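Rubber oxygenase (Streptomyces sp., PDB 5O1L) catalyses the oxidative endo-type cleavage of poly(cis-1,4-isoprene) in natural and synthetic rubber, adding dioxygen across its double bonds with the help of a non-covalently bound heme b. Local coordinates at residues A[134-139]-A[325-330]; A[139-144]-A[288-293]; A[229-234]-A[280-285]. All blocks are in the same frame, centred on the assembly; numbering follows the deposited sequence.

Contact 1: residues A[134-139]-A[325-330]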
ATOM      1  N   TYR A 134      -1.433  -7.540  -3.982  1.00 13.55           N
ATOM      2  CA  TYR A 134      -1.818  -6.203  -3.584  1.00 13.98           C
ATOM      3  C   TYR A 134      -3.306  -6.026  -3.577  1.00 15.91           C
ATOM      4  O   TYR A 134      -3.856  -5.496  -2.622  1.00 17.33           O
ATOM      5  CB  TYR A 134      -1.208  -5.131  -4.466  1.00 13.51           C
ATOM      6  CG  TYR A 134       0.316  -4.943  -4.443  1.00 14.12           C
ATOM      7  CD1 TYR A 134       1.039  -5.042  -3.309  1.00 16.06           C
ATOM      8  CD2 TYR A 134       0.975  -4.516  -5.598  1.00 15.48           C
ATOM      9  CE1 TYR A 134       2.430  -4.840  -3.336  1.00 15.54           C
ATOM     10  CE2 TYR A 134       2.349  -4.330  -5.625  1.00 17.21           C
ATOM     11  CZ  TYR A 134       3.039  -4.527  -4.453  1.00 16.72           C
ATOM     12  OH  TYR A 134       4.418  -4.310  -4.567  1.00 18.09           O
ATOM     13  N   GLY A 135      -3.960  -6.441  -4.629  1.00 15.20           N
ATOM     14  CA  GLY A 135      -5.378  -6.096  -4.846  1.00 18.25           C
ATOM     15  C   GLY A 135      -6.279  -6.857  -3.958  1.00 19.91           C
ATOM     16  O   GLY A 135      -7.247  -6.265  -3.375  1.00 25.92           O
ATOM     17  N   LEU A 136      -6.125  -8.157  -3.866  1.00 19.02           N
ATOM     18  CA  LEU A 136      -6.968  -8.980  -3.045  1.00 21.29           C
ATOM     19  C   LEU A 136      -6.381  -9.106  -1.702  1.00 23.59           C
ATOM     20  O   LEU A 136      -7.108  -8.832  -0.753  1.00 26.83           O
ATOM     21  CB  LEU A 136      -7.256 -10.347  -3.669  1.00 21.97           C
ATOM     22  CG  LEU A 136      -7.969 -10.232  -4.980  1.00 23.61           C
ATOM     23  CD1 LEU A 136      -8.100 -11.611  -5.593  1.00 26.42           C
ATOM     24  CD2 LEU A 136      -9.334  -9.577  -4.838  1.00 23.74           C
ATOM     25  N   GLY A 137      -5.099  -9.484  -1.578  1.00 18.70           N
ATOM     26  CA  GLY A 137      -4.502  -9.767  -0.316  1.00 18.94           C
ATOM     27  C   GLY A 137      -4.393  -8.529   0.532  1.00 17.75           C
ATOM     28  O   GLY A 137      -5.107  -8.397   1.536  1.00 18.26           O
ATOM     29  N   SER A 138      -3.529  -7.599   0.157  1.00 17.02           N
ATOM     30  CA  SER A 138      -3.331  -6.381   0.967  1.00 16.14           C
ATOM     31  C   SER A 138      -4.595  -5.542   1.012  1.00 17.53           C
ATOM     32  O   SER A 138      -4.957  -5.035   2.060  1.00 17.43           O
ATOM     33  CB  SER A 138      -2.195  -5.515   0.407  1.00 17.67           C
ATOM     34  OG  SER A 138      -1.012  -6.234   0.239  1.00 18.30           O
ATOM     35  N   GLY A 139      -5.326  -5.472  -0.087  1.00 17.49           N
ATOM     36  CA  GLY A 139      -6.563  -4.673  -0.094  1.00 18.12           C
ATOM     37  C   GLY A 139      -7.610  -5.183   0.883  1.00 18.62           C
ATOM     38  O   GLY A 139      -8.159  -4.425   1.659  1.00 19.45           O
ATOM     39  N   ALA A 325     -12.494 -17.724  -1.989  1.00 16.22           N
ATOM     40  CA  ALA A 325     -11.632 -18.854  -1.818  1.00 15.15           C
ATOM     41  C   ALA A 325     -10.173 -18.441  -1.986  1.00 15.49           C
ATOM     42  O   ALA A 325      -9.377 -18.839  -1.204  1.00 15.55           O
ATOM     43  CB  ALA A 325     -12.003 -19.961  -2.802  1.00 14.84           C
ATOM     44  N   PHE A 326      -9.883 -17.694  -3.031  1.00 15.39           N
ATOM     45  CA  PHE A 326      -8.507 -17.278  -3.257  1.00 14.95           C
ATOM     46  C   PHE A 326      -8.030 -16.315  -2.176  1.00 14.65           C
ATOM     47  O   PHE A 326      -6.870 -16.399  -1.722  1.00 13.84           O
ATOM     48  CB  PHE A 326      -8.324 -16.688  -4.654  1.00 16.12           C
ATOM     49  CG  PHE A 326      -6.865 -16.508  -5.012  1.00 16.28           C
ATOM     50  CD1 PHE A 326      -6.120 -17.625  -5.288  1.00 17.11           C
ATOM     51  CD2 PHE A 326      -6.308 -15.287  -5.016  1.00 17.79           C
ATOM     52  CE1 PHE A 326      -4.799 -17.533  -5.613  1.00 17.69           C
ATOM     53  CE2 PHE A 326      -4.901 -15.187  -5.271  1.00 16.79           C
ATOM     54  CZ  PHE A 326      -4.230 -16.288  -5.516  1.00 16.13           C
ATOM     55  N   SER A 327      -8.926 -15.450  -1.697  1.00 15.40           N
ATOM     56  CA  SER A 327      -8.509 -14.515  -0.654  1.00 16.51           C
ATOM     57  C   SER A 327      -8.281 -15.235   0.700  1.00 16.68           C
ATOM     58  O   SER A 327      -7.376 -14.915   1.472  1.00 15.83           O
ATOM     59  CB  SER A 327      -9.517 -13.426  -0.505  1.00 17.98           C
ATOM     60  OG  SER A 327      -9.613 -12.724  -1.718  1.00 21.72           O
ATOM     61  N   ARG A 328      -9.071 -16.240   1.034  1.00 15.48           N
ATOM     62  CA  ARG A 328      -8.868 -17.014   2.203  1.00 16.03           C
ATOM     63  C   ARG A 328      -7.603 -17.803   2.100  1.00 16.02           C
ATOM     64  O   ARG A 328      -6.870 -17.929   3.075  1.00 17.76           O
ATOM     65  CB  ARG A 328     -10.071 -17.970   2.464  1.00 17.29           C
ATOM     66  CG  ARG A 328     -11.269 -17.203   2.952  1.00 18.56           C
ATOM     67  CD  ARG A 328     -12.478 -18.102   3.175  1.00 21.08           C
ATOM     68  NE  ARG A 328     -12.176 -18.997   4.223  1.00 21.10           N
ATOM     69  CZ  ARG A 328     -12.230 -18.723   5.537  1.00 22.97           C
ATOM     70  NH1 ARG A 328     -12.793 -17.648   6.000  1.00 24.41           N
ATOM     71  NH2 ARG A 328     -11.743 -19.609   6.384  1.00 25.32           N
ATOM     72  N   TYR A 329      -7.288 -18.342   0.935  1.00 15.29           N
ATOM     73  CA  TYR A 329      -6.036 -19.069   0.739  1.00 15.97           C
ATOM     74  C   TYR A 329      -4.845 -18.114   0.958  1.00 15.52           C
ATOM     75  O   TYR A 329      -3.834 -18.542   1.529  1.00 16.71           O
ATOM     76  CB  TYR A 329      -6.052 -19.584  -0.687  1.00 15.51           C
ATOM     77  CG  TYR A 329      -4.730 -20.151  -1.148  1.00 15.41           C
ATOM     78  CD1 TYR A 329      -4.226 -21.279  -0.598  1.00 16.46           C
ATOM     79  CD2 TYR A 329      -4.030 -19.546  -2.178  1.00 15.94           C
ATOM     80  CE1 TYR A 329      -3.001 -21.760  -1.010  1.00 16.37           C
ATOM     81  CE2 TYR A 329      -2.860 -20.043  -2.649  1.00 16.13           C
ATOM     82  CZ  TYR A 329      -2.358 -21.137  -2.095  1.00 15.91           C
ATOM     83  OH  TYR A 329      -1.130 -21.621  -2.559  1.00 19.56           O
ATOM     84  N   THR A 330      -4.981 -16.918   0.456  1.00 15.58           N
ATOM     85  CA  THR A 330      -3.899 -15.919   0.490  1.00 15.99           C
ATOM     86  C   THR A 330      -3.721 -15.397   1.892  1.00 16.16           C
ATOM     87  O   THR A 330      -2.563 -15.332   2.419  1.00 17.41           O
ATOM     88  CB  THR A 330      -4.213 -14.822  -0.453  1.00 16.65           C
ATOM     89  OG1 THR A 330      -4.216 -15.338  -1.799  1.00 16.84           O
ATOM     90  CG2 THR A 330      -3.170 -13.766  -0.364  1.00 18.09           C
TER

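Contact 2: residues A[139-144]-A[288-293]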
ATOM      1  N   GLY A 139      -5.326  -5.472  -0.087  1.00 17.49           N
ATOM      2  CA  GLY A 139      -6.563  -4.673  -0.094  1.00 18.12           C
ATOM      3  C   GLY A 139      -7.610  -5.183   0.883  1.00 18.62           C
ATOM      4  O   GLY A 139      -8.159  -4.425   1.659  1.00 19.45           O
ATOM      5  N   LEU A 140      -7.858  -6.487   0.920  1.00 18.28           N
ATOM      6  CA  LEU A 140      -8.749  -7.061   1.915  1.00 18.23           C
ATOM      7  C   LEU A 140      -8.152  -7.022   3.310  1.00 18.81           C
ATOM      8  O   LEU A 140      -8.859  -6.732   4.284  1.00 19.60           O
ATOM      9  CB  LEU A 140      -9.157  -8.497   1.555  1.00 19.33           C
ATOM     10  CG  LEU A 140     -10.222  -8.550   0.473  1.00 20.07           C
ATOM     11  CD1 LEU A 140     -10.387  -9.902  -0.225  1.00 22.74           C
ATOM     12  CD2 LEU A 140     -11.559  -8.082   1.037  1.00 20.55           C
ATOM     13  N   MET A 141      -6.839  -7.270   3.463  1.00 17.58           N
ATOM     14  CA  MET A 141      -6.260  -7.175   4.770  1.00 19.03           C
ATOM     15  C   MET A 141      -6.453  -5.807   5.359  1.00 18.47           C
ATOM     16  O   MET A 141      -6.567  -5.716   6.594  1.00 18.91           O
ATOM     17  CB  MET A 141      -4.744  -7.488   4.719  1.00 19.65           C
ATOM     18  CG  MET A 141      -4.214  -7.812   6.081  1.00 20.22           C
ATOM     19  SD  MET A 141      -2.446  -7.785   6.236  1.00 20.14           S
ATOM     20  CE  MET A 141      -1.878  -8.570   4.744  1.00 20.15           C
ATOM     21  N   SER A 142      -6.437  -4.755   4.546  1.00 18.58           N
ATOM     22  CA  SER A 142      -6.579  -3.386   5.033  1.00 18.71           C
ATOM     23  C   SER A 142      -7.893  -3.184   5.804  1.00 19.77           C
ATOM     24  O   SER A 142      -7.925  -2.400   6.767  1.00 19.66           O
ATOM     25  CB  SER A 142      -6.482  -2.415   3.916  1.00 20.16           C
ATOM     26  OG  SER A 142      -7.731  -2.295   3.230  1.00 21.43           O
ATOM     27  N   THR A 143      -8.887  -3.986   5.480  1.00 18.84           N
ATOM     28  CA  THR A 143     -10.206  -3.899   6.188  1.00 19.43           C
ATOM     29  C   THR A 143     -10.163  -4.523   7.552  1.00 19.68           C
ATOM     30  O   THR A 143     -11.101  -4.318   8.367  1.00 19.88           O
ATOM     31  CB  THR A 143     -11.359  -4.480   5.323  1.00 18.92           C
ATOM     32  OG1 THR A 143     -11.261  -5.923   5.244  1.00 21.12           O
ATOM     33  CG2 THR A 143     -11.371  -3.891   3.958  1.00 19.28           C
ATOM     34  N   ALA A 144      -9.065  -5.205   7.888  1.00 18.11           N
ATOM     35  CA  ALA A 144      -8.775  -5.670   9.232  1.00 19.29           C
ATOM     36  C   ALA A 144      -7.746  -4.818   9.994  1.00 17.82           C
ATOM     37  O   ALA A 144      -7.350  -5.187  11.079  1.00 19.88           O
ATOM     38  CB  ALA A 144      -8.341  -7.122   9.221  1.00 20.59           C
ATOM     39  N   GLN A 288       5.390  -8.192  15.004  1.00 21.56           N
ATOM     40  CA  GLN A 288       5.089  -7.464  16.212  1.00 22.78           C
ATOM     41  C   GLN A 288       4.108  -6.337  16.009  1.00 21.43           C
ATOM     42  O   GLN A 288       3.354  -5.979  16.906  1.00 25.67           O
ATOM     43  CB  GLN A 288       6.350  -6.867  16.771  1.00 25.22           C
ATOM     44  CG  GLN A 288       6.331  -6.714  18.268  1.00 28.69           C
ATOM     45  CD  GLN A 288       7.679  -6.215  18.711  1.00 28.34           C
ATOM     46  OE1 GLN A 288       8.668  -6.952  18.785  1.00 36.62           O
ATOM     47  NE2 GLN A 288       7.726  -4.977  18.971  1.00 23.38           N
ATOM     48  N   VAL A 289       4.137  -5.674  14.853  1.00 18.15           N
ATOM     49  CA  VAL A 289       3.339  -4.471  14.666  1.00 17.77           C
ATOM     50  C   VAL A 289       2.138  -4.595  13.772  1.00 17.15           C
ATOM     51  O   VAL A 289       1.272  -3.743  13.876  1.00 20.74           O
ATOM     52  CB  VAL A 289       4.155  -3.273  14.199  1.00 18.43           C
ATOM     53  CG1 VAL A 289       5.379  -3.051  15.080  1.00 18.09           C
ATOM     54  CG2 VAL A 289       4.553  -3.400  12.757  1.00 17.89           C
ATOM     55  N   LEU A 290       2.113  -5.625  12.892  1.00 16.63           N
ATOM     56  CA  LEU A 290       0.955  -5.808  12.072  1.00 17.91           C
ATOM     57  C   LEU A 290       0.091  -6.936  12.636  1.00 19.74           C
ATOM     58  O   LEU A 290      -1.096  -6.728  12.889  1.00 18.86           O
ATOM     59  CB  LEU A 290       1.379  -6.078  10.622  1.00 16.73           C
ATOM     60  CG  LEU A 290       0.299  -6.462   9.644  1.00 15.57           C
ATOM     61  CD1 LEU A 290      -0.690  -5.340   9.491  1.00 16.23           C
ATOM     62  CD2 LEU A 290       0.851  -6.899   8.328  1.00 16.48           C
ATOM     63  N   ASP A 291       0.651  -8.104  12.784  1.00 24.27           N
ATOM     64  CA  ASP A 291      -0.169  -9.296  13.142  1.00 27.96           C
ATOM     65  C   ASP A 291      -1.078  -9.058  14.369  1.00 28.39           C
ATOM     66  O   ASP A 291      -2.278  -9.325  14.286  1.00 28.47           O
ATOM     67  CB  ASP A 291       0.689 -10.552  13.296  1.00 31.66           C
ATOM     68  CG  ASP A 291       1.415 -10.930  12.018  1.00 36.80           C
ATOM     69  OD1 ASP A 291       1.224 -10.272  10.972  1.00 41.88           O
ATOM     70  OD2 ASP A 291       2.269 -11.861  12.017  1.00 46.96           O
ATOM     71  N   PRO A 292      -0.550  -8.489  15.458  1.00 28.93           N
ATOM     72  CA  PRO A 292      -1.375  -8.298  16.663  1.00 29.75           C
ATOM     73  C   PRO A 292      -2.457  -7.221  16.612  1.00 29.16           C
ATOM     74  O   PRO A 292      -3.314  -7.170  17.506  1.00 30.50           O
ATOM     75  CB  PRO A 292      -0.351  -7.897  17.733  1.00 30.07           C
ATOM     76  CG  PRO A 292       0.962  -8.270  17.179  1.00 30.75           C
ATOM     77  CD  PRO A 292       0.838  -8.020  15.715  1.00 28.80           C
ATOM     78  N   ILE A 293      -2.461  -6.344  15.622  1.00 24.96           N
ATOM     79  CA  ILE A 293      -3.454  -5.304  15.548  1.00 24.66           C
ATOM     80  C   ILE A 293      -4.596  -5.620  14.635  1.00 22.11           C
ATOM     81  O   ILE A 293      -5.581  -4.848  14.634  1.00 23.50           O
ATOM     82  CB  ILE A 293      -2.893  -3.880  15.311  1.00 26.56           C
ATOM     83  CG1 ILE A 293      -2.171  -3.694  13.960  1.00 25.73           C
ATOM     84  CG2 ILE A 293      -1.934  -3.529  16.450  1.00 29.65           C
ATOM     85  CD1 ILE A 293      -3.038  -3.703  12.762  1.00 24.30           C
TER

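Contact 3: residues A[229-234]-A[280-285]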
ATOM      1  N   VAL A 229       2.862   0.191   9.622  1.00 12.89           N
ATOM      2  CA  VAL A 229       1.950  -0.943   9.670  1.00 13.88           C
ATOM      3  C   VAL A 229       1.410  -1.269   8.314  1.00 11.82           C
ATOM      4  O   VAL A 229       1.385  -2.431   7.851  1.00 12.78           O
ATOM      5  CB  VAL A 229       0.838  -0.701  10.740  1.00 15.45           C
ATOM      6  CG1 VAL A 229      -0.226  -1.770  10.606  1.00 16.44           C
ATOM      7  CG2 VAL A 229       1.420  -0.667  12.114  1.00 16.32           C
ATOM      8  N   THR A 230       0.859  -0.273   7.638  1.00 12.78           N
ATOM      9  CA  THR A 230       0.320  -0.394   6.306  1.00 12.63           C
ATOM     10  C   THR A 230       1.439  -0.886   5.330  1.00 11.32           C
ATOM     11  O   THR A 230       1.234  -1.767   4.466  1.00 11.31           O
ATOM     12  CB  THR A 230      -0.407   0.882   5.894  1.00 14.41           C
ATOM     13  OG1 THR A 230      -1.590   0.911   6.712  1.00 16.75           O
ATOM     14  CG2 THR A 230      -0.758   0.804   4.446  1.00 13.23           C
ATOM     15  N   TRP A 231       2.646  -0.319   5.479  1.00 10.79           N
ATOM     16  CA  TRP A 231       3.761  -0.773   4.648  1.00 10.26           C
ATOM     17  C   TRP A 231       4.006  -2.309   4.785  1.00 10.67           C
ATOM     18  O   TRP A 231       4.235  -3.007   3.798  1.00 11.36           O
ATOM     19  CB  TRP A 231       5.006   0.009   5.096  1.00 10.68           C
ATOM     20  CG  TRP A 231       6.226  -0.118   4.268  1.00 10.20           C
ATOM     21  CD1 TRP A 231       6.663   0.764   3.308  1.00 10.82           C
ATOM     22  CD2 TRP A 231       7.279  -1.074   4.365  1.00 10.09           C
ATOM     23  NE1 TRP A 231       7.890   0.399   2.805  1.00 11.02           N
ATOM     24  CE2 TRP A 231       8.282  -0.759   3.423  1.00 10.36           C
ATOM     25  CE3 TRP A 231       7.477  -2.221   5.117  1.00 11.41           C
ATOM     26  CZ2 TRP A 231       9.466  -1.463   3.327  1.00 10.32           C
ATOM     27  CZ3 TRP A 231       8.646  -2.936   4.992  1.00 11.41           C
ATOM     28  CH2 TRP A 231       9.604  -2.598   4.085  1.00 11.44           C
ATOM     29  N   HIS A 232       3.911  -2.827   6.018  1.00 10.96           N
ATOM     30  CA  HIS A 232       4.090  -4.259   6.245  1.00 11.16           C
ATOM     31  C   HIS A 232       2.982  -5.082   5.614  1.00 10.71           C
ATOM     32  O   HIS A 232       3.237  -6.205   5.191  1.00 11.32           O
ATOM     33  CB  HIS A 232       4.212  -4.534   7.709  1.00 11.61           C
ATOM     34  CG  HIS A 232       5.567  -4.180   8.218  1.00 11.16           C
ATOM     35  ND1 HIS A 232       6.729  -4.725   7.766  1.00 11.90           N
ATOM     36  CD2 HIS A 232       5.934  -3.262   9.158  1.00 11.37           C
ATOM     37  CE1 HIS A 232       7.747  -4.171   8.414  1.00 12.09           C
ATOM     38  NE2 HIS A 232       7.280  -3.303   9.281  1.00 11.17           N
ATOM     39  N   SER A 233       1.791  -4.509   5.498  1.00 11.48           N
ATOM     40  CA  SER A 233       0.640  -5.178   4.836  1.00 11.66           C
ATOM     41  C   SER A 233       0.821  -5.229   3.335  1.00 11.76           C
ATOM     42  O   SER A 233       0.127  -6.030   2.708  1.00 13.78           O
ATOM     43  CB  SER A 233      -0.664  -4.502   5.191  1.00 12.30           C
ATOM     44  OG  SER A 233      -0.926  -3.363   4.429  1.00 14.15           O
ATOM     45  N   LEU A 234       1.770  -4.490   2.819  1.00 12.00           N
ATOM     46  CA  LEU A 234       2.119  -4.407   1.416  1.00 11.28           C
ATOM     47  C   LEU A 234       3.409  -5.102   1.169  1.00 11.72           C
ATOM     48  O   LEU A 234       3.389  -6.305   0.904  1.00 13.12           O
ATOM     49  CB  LEU A 234       2.187  -2.912   0.987  1.00 12.54           C
ATOM     50  CG  LEU A 234       0.809  -2.267   0.957  1.00 12.43           C
ATOM     51  CD1 LEU A 234       0.899  -0.742   1.027  1.00 13.40           C
ATOM     52  CD2 LEU A 234       0.094  -2.680  -0.319  1.00 13.61           C
ATOM     53  N   ASP A 280      15.305  -9.197   7.118  1.00 16.17           N
ATOM     54  CA  ASP A 280      15.228  -9.750   8.473  1.00 17.09           C
ATOM     55  C   ASP A 280      14.563  -8.788   9.445  1.00 15.65           C
ATOM     56  O   ASP A 280      13.657  -9.187  10.204  1.00 16.04           O
ATOM     57  CB  ASP A 280      16.615 -10.141   8.976  1.00 20.23           C
ATOM     58  CG  ASP A 280      17.153 -11.401   8.338  1.00 24.97           C
ATOM     59  OD1 ASP A 280      16.375 -12.177   7.779  1.00 29.32           O
ATOM     60  OD2 ASP A 280      18.422 -11.582   8.476  1.00 32.32           O
ATOM     61  N   ALA A 281      14.920  -7.523   9.387  1.00 14.73           N
ATOM     62  CA  ALA A 281      14.320  -6.536  10.226  1.00 14.00           C
ATOM     63  C   ALA A 281      12.837  -6.367   9.931  1.00 13.94           C
ATOM     64  O   ALA A 281      11.989  -6.270  10.818  1.00 15.03           O
ATOM     65  CB  ALA A 281      15.064  -5.227  10.175  1.00 13.64           C
ATOM     66  N   ALA A 282      12.517  -6.301   8.624  1.00 13.21           N
ATOM     67  CA  ALA A 282      11.121  -6.084   8.268  1.00 12.86           C
ATOM     68  C   ALA A 282      10.225  -7.250   8.687  1.00 12.99           C
ATOM     69  O   ALA A 282       9.129  -7.023   9.164  1.00 12.52           O
ATOM     70  CB  ALA A 282      11.000  -5.921   6.771  1.00 12.47           C
ATOM     71  N   ASN A 283      10.724  -8.483   8.499  1.00 13.02           N
ATOM     72  CA  ASN A 283       9.923  -9.643   8.784  1.00 13.89           C
ATOM     73  C   ASN A 283       9.656  -9.751  10.302  1.00 15.39           C
ATOM     74  O   ASN A 283       8.544 -10.009  10.708  1.00 16.44           O
ATOM     75  CB  ASN A 283      10.609 -10.910   8.281  1.00 14.81           C
ATOM     76  CG  ASN A 283      10.602 -11.038   6.767  1.00 15.84           C
ATOM     77  OD1 ASN A 283       9.723 -10.505   6.148  1.00 18.59           O
ATOM     78  ND2 ASN A 283      11.539 -11.713   6.213  1.00 15.95           N
ATOM     79  N   ALA A 284      10.700  -9.414  11.062  1.00 14.88           N
ATOM     80  CA  ALA A 284      10.491  -9.454  12.520  1.00 16.56           C
ATOM     81  C   ALA A 284       9.552  -8.368  13.006  1.00 15.85           C
ATOM     82  O   ALA A 284       8.690  -8.618  13.837  1.00 16.81           O
ATOM     83  CB  ALA A 284      11.830  -9.333  13.185  1.00 16.17           C
ATOM     84  N   GLN A 285       9.662  -7.187  12.425  1.00 14.28           N
ATOM     85  CA  GLN A 285       8.784  -6.086  12.772  1.00 13.63           C
ATOM     86  C   GLN A 285       7.317  -6.349  12.436  1.00 15.04           C
ATOM     87  O   GLN A 285       6.438  -6.073  13.231  1.00 15.47           O
ATOM     88  CB  GLN A 285       9.266  -4.793  12.218  1.00 13.67           C
ATOM     89  CG  GLN A 285       8.444  -3.587  12.586  1.00 14.08           C
ATOM     90  CD  GLN A 285       9.079  -2.345  12.132  1.00 15.35           C
ATOM     91  OE1 GLN A 285       8.928  -1.893  11.002  1.00 14.77           O
ATOM     92  NE2 GLN A 285       9.972  -1.807  12.968  1.00 16.68           N
TER

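Contact 1: residues A[134-139]-A[325-330]
L136 meets F326 with its branch end: CD1 lies at the rim of the phenyl ring, near the ring plane, 4.1 Å from F326 CD2, and the two side chains cross at about a right angle. The ring is carried there by a first torsion that sets CG anti to the backbone N (chi1 -168°), which swings the end of F326 nearer to the facing helix than its first bond would suggest. Nearer the backbone, CB of L136 sits 3.9 Å from S327 OG. The hydroxyl meets this CB by packing alone, its hydrogen bond going to I323 O one turn earlier. The third touch is made by T330, whose CG2 methyl rests 4.2 Å from CA of G137, where the absence of a side chain lets the methyl approach the backbone itself. T330 OG1 turns back to F326 O (2.9 Å), a bond that sets the first torsion of the threonine and holds its methyl toward G137. The same oxygen also accepts the backbone N of T330, from the opposite face of its carbonyl plane, and so takes two bonds. OG1 also lies over one face of the F326 ring, offset toward the rim. The axes of the two segments approach to 9.3 Å and cross at -57°, with the CA atoms of G137 and S327 the nearest pair. Helix 373-393 packs against both L136 and F326 through L382, and F326 meets W355 of helix 345-362 edge-to-face, while F237 of helix 224-244 touches T330.

Contact 2: residues A[139-144]-A[288-293]
M141 lays its sulfur against the end of L290, with SD 4.0 Å from CD2 of the leucine, and the two side chains run at a slant to each other. The methionine is extended up to the sulfur, with CG anti to the backbone N (chi1 -162°), and then bends at its last torsion (chi3 -41°), so that SD rather than the terminal methyl makes the nearest approach to the leucine. L290 likewise has CG anti to its N, and its branch end comes closer to the helix than its first bond alone would bring it. Further along, A144 O and I293 O merely approach, 4.0 Å apart and without a bond; the chains are joined here by backbone hydrogen bonds between A144 and A295, just past the second segment. Hydroxyls add to the backbone bonds of the turn leading to A144. T143 OG1 bonds to L140 O at 2.7 Å in the carbonyl plane, alongside T143 N, and is also hydrogen-bonded to T304 OG1 of helix 298-313; S142 OG reaches G139 O at 2.7 Å. M141 also touches F237 of helix 224-244 and L331 of helix 320-331. An imidazole, probably from the crystallisation medium, lies about 6 Å from the M141 side chain. The arrangement joins the C-terminal part of helix 127-142 to L290 and the 3-10 turn 291-293 that follow helix 279-289, within the all-helical catalytic domain of the Lcp family.

Contact 3: residues A[229-234]-A[280-285]
H232 donates from NE2 to Q285 OE1 across 2.8 Å, an almost straight bond with an N-H...O angle of 175°. The oxygen lies in the imidazole plane at the ring edge, and the N-H meets it on a lone pair in the amide plane, although ring and amide are turned 85° from each other. The two side chains cross at about a right angle. CG of Q285 comes within 3.5 Å of H232 NE2. Beside the bond, H232 CE1 also approaches A282, whose carbonyl O is 3.3 Å and whose CB methyl is 4.0 Å from that carbon. The methyl reaches W231 too, lying at the edge of the indole 4.2 Å from CZ3.

What holds this shell in place lies on both sides. H232 ND1 is bonded to T236 OG1 one turn further along its own helix, so both ring nitrogens are engaged and the rotation of the imidazole is fixed. W231 CE3 lies over one face of the histidine ring, offset toward its rim, and the indole is itself anchored by NE1 to W261 O. Q285 is extended, with CG anti to the backbone N, and its amide nitrogen binds T35 OG1, which settles the orientation of OE1. The axes of segments 229-234 and 280-285 approach to 10.6 Å and cross at -108°. The H232-Q285 bond thus joins helix 279-289 to helix 224-244, which contributes T230 to the heme pocket of this b-type oxygenase; from the W231 side chain to the heme is about 4 Å.

Contacts 1 and 3 join helix to helix, contact 2 the end of a helix to a loop and 3-10 turn; all are largely buried, but contact 2 reaches the surface at I293. Helix 127-142 takes part in contacts 1 and 2, which share G139, and helix 279-289 or its end in contacts 2 and 3. Contact 1, away from the cofactor, and contact 2 bring together mainly apolar groups, with no hydrogen bond between their two segments; contact 3, at the heme side, is fastened by a directional polar bond. The three are continuous: S327 OG touches L140 CD1, S138 OG probably bonds to S233 O, linking contacts 1 and 3, and L290 packs on V229 between contacts 2 and 3.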